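Local coordinates for fructooligosaccharide ABC transporter substrate-binding protein FusA (PDB 5G5Y) that binds short- and long-chain fructooligosaccharides, preferring tetrasaccharides and larger, as the solute-binding protein of the FusABC-MsmK import transporter, at residues K22-R27 with T378-P383. Residues are numbered along the deposited sequence; the frame is centred on the assembly and turned at random.
Sequences KLILQR and TEVGGP
Lys22 reaches across to the carbonyl of Glu379 and donates a hydrogen bond of 2.7 Å from NZ to Glu379 O. The ammonium meets this oxygen almost head-on, with a C=O...N angle of 167°. Beyond CG the lysine chain is fully extended, all its later torsions lying near 180°, and this stretched form carries NZ past the end of helix 370-378 to Glu379, the first residue to leave the helical path. The aliphatic part works too: Lys22 CD passes 4.1 Å from Val380 CG1.

That methyl is the apolar centre of the contact. With chi1 at -47°, Val380 holds CG1 anti to its own carbonyl carbon and sends it in among Lys22, Ile24 and Leu25. Ile24 CG2 lies 3.8 Å from Val380 CG1, the two branched side chains meeting at a slant, whereas Leu25 approaches end-on, Leu25 CG being 4.0 Å from that same CG1. The other branch of Ile24 runs toward helix 370-378, where Ile24 CD1 comes to 3.3 Å from Thr378 O. A water donates to Thr378 O at 2.7 Å and accepts from Ile24 N at 2.9 Å. The first turn of helix 23-32, following Lys22 at its N-cap, is thereby linked to the last residue of helix 370-378.

CB of Glu379 leaves the backbone on the side away from residues 22-27, and OE1 forms a salt bridge with Arg375; both residues bind substrate, and Trp340, another substrate-binding residue, lies nearby. Helix 332-340 also packs here, Asn338 touching both Ile24 and Val380. The arrangement is a helix N-terminus packed against a helix-to-strand loop, consistent with a fixed backbone at Glu379 in the fructooligosaccharide site of a family 1 solute-binding protein.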
# COMPACT_ATOMS: atom_id res chain seq x y z
N LYS A 22 -17.86 -1.91 -21.51
CA LYS A 22 -16.46 -2.33 -21.41
C LYS A 22 -16.22 -3.65 -22.15
O LYS A 22 -16.99 -4.58 -22.02
CB LYS A 22 -16.04 -2.51 -19.96
CG LYS A 22 -15.99 -1.22 -19.20
CD LYS A 22 -15.40 -1.37 -17.79
CE LYS A 22 -15.30 -0.02 -17.13
NZ LYS A 22 -14.89 -0.04 -15.69
N LEU A 23 -15.14 -3.69 -22.93
CA LEU A 23 -14.75 -4.88 -23.69
C LEU A 23 -14.56 -6.13 -22.81
O LEU A 23 -15.00 -7.27 -23.17
CB LEU A 23 -13.53 -4.56 -24.57
CG LEU A 23 -13.05 -5.63 -25.51
CD1 LEU A 23 -14.16 -6.22 -26.40
CD2 LEU A 23 -11.93 -5.07 -26.38
N ILE A 24 -13.95 -5.95 -21.64
CA ILE A 24 -13.81 -7.08 -20.70
C ILE A 24 -15.17 -7.70 -20.37
O ILE A 24 -15.33 -8.93 -20.35
CB ILE A 24 -13.04 -6.66 -19.41
CG1 ILE A 24 -11.53 -6.50 -19.70
CG2 ILE A 24 -13.21 -7.69 -18.33
CD1 ILE A 24 -10.76 -5.84 -18.56
N LEU A 25 -16.17 -6.89 -20.07
CA LEU A 25 -17.43 -7.47 -19.64
C LEU A 25 -18.27 -8.05 -20.81
O LEU A 25 -19.08 -8.94 -20.60
CB LEU A 25 -18.21 -6.45 -18.84
CG LEU A 25 -17.46 -6.12 -17.54
CD1 LEU A 25 -18.11 -4.93 -16.89
CD2 LEU A 25 -17.45 -7.31 -16.59
N GLN A 26 -18.07 -7.51 -22.00
CA GLN A 26 -18.66 -8.05 -23.25
C GLN A 26 -18.15 -9.44 -23.54
O GLN A 26 -18.95 -10.36 -23.77
CB GLN A 26 -18.31 -7.12 -24.43
CG GLN A 26 -19.15 -5.87 -24.37
CD GLN A 26 -18.65 -4.75 -25.25
OE1 GLN A 26 -17.74 -4.92 -26.05
NE2 GLN A 26 -19.24 -3.59 -25.09
N ARG A 27 -16.83 -9.62 -23.45
CA ARG A 27 -16.23 -10.94 -23.59
C ARG A 27 -16.65 -11.89 -22.48
O ARG A 27 -16.93 -13.06 -22.73
CB ARG A 27 -14.70 -10.86 -23.64
CG ARG A 27 -14.16 -10.14 -24.85
CD ARG A 27 -12.69 -10.43 -25.03
NE ARG A 27 -12.08 -9.67 -26.12
CZ ARG A 27 -11.12 -8.77 -26.01
NH1 ARG A 27 -10.60 -8.41 -24.82
NH2 ARG A 27 -10.66 -8.19 -27.12
N THR A 378 -10.96 1.02 -18.80
CA THR A 378 -10.98 -0.37 -19.32
C THR A 378 -10.90 -1.49 -18.27
O THR A 378 -11.32 -2.60 -18.56
CB THR A 378 -9.90 -0.58 -20.42
OG1 THR A 378 -8.57 -0.44 -19.89
CG2 THR A 378 -10.10 0.46 -21.58
N GLU A 379 -10.32 -1.20 -17.10
CA GLU A 379 -10.29 -2.14 -15.98
C GLU A 379 -11.69 -2.35 -15.42
O GLU A 379 -12.61 -1.54 -15.65
CB GLU A 379 -9.39 -1.62 -14.83
CG GLU A 379 -10.05 -0.52 -14.01
CD GLU A 379 -9.10 0.24 -13.06
OE1 GLU A 379 -8.14 -0.37 -12.55
OE2 GLU A 379 -9.32 1.45 -12.84
N VAL A 380 -11.88 -3.40 -14.63
CA VAL A 380 -13.13 -3.58 -13.94
C VAL A 380 -13.04 -3.66 -12.43
O VAL A 380 -14.07 -3.55 -11.76
CB VAL A 380 -13.95 -4.80 -14.48
CG1 VAL A 380 -14.01 -4.79 -16.02
CG2 VAL A 380 -13.36 -6.08 -14.04
N GLY A 381 -11.85 -3.89 -11.87
CA GLY A 381 -11.71 -4.02 -10.43
C GLY A 381 -12.36 -5.30 -9.98
O GLY A 381 -12.34 -6.30 -10.70
N GLY A 382 -12.98 -5.26 -8.80
CA GLY A 382 -13.63 -6.40 -8.25
C GLY A 382 -12.67 -7.44 -7.69
O GLY A 382 -11.46 -7.19 -7.57
N PRO A 383 -13.21 -8.63 -7.37
CA PRO A 383 -12.40 -9.68 -6.75
C PRO A 383 -11.48 -10.33 -7.79
O PRO A 383 -11.92 -10.66 -8.92
CB PRO A 383 -13.46 -10.65 -6.24
CG PRO A 383 -14.55 -10.56 -7.25
CD PRO A 383 -14.57 -9.11 -7.69
O HOH W 1 -12.71 -3.43 -20.74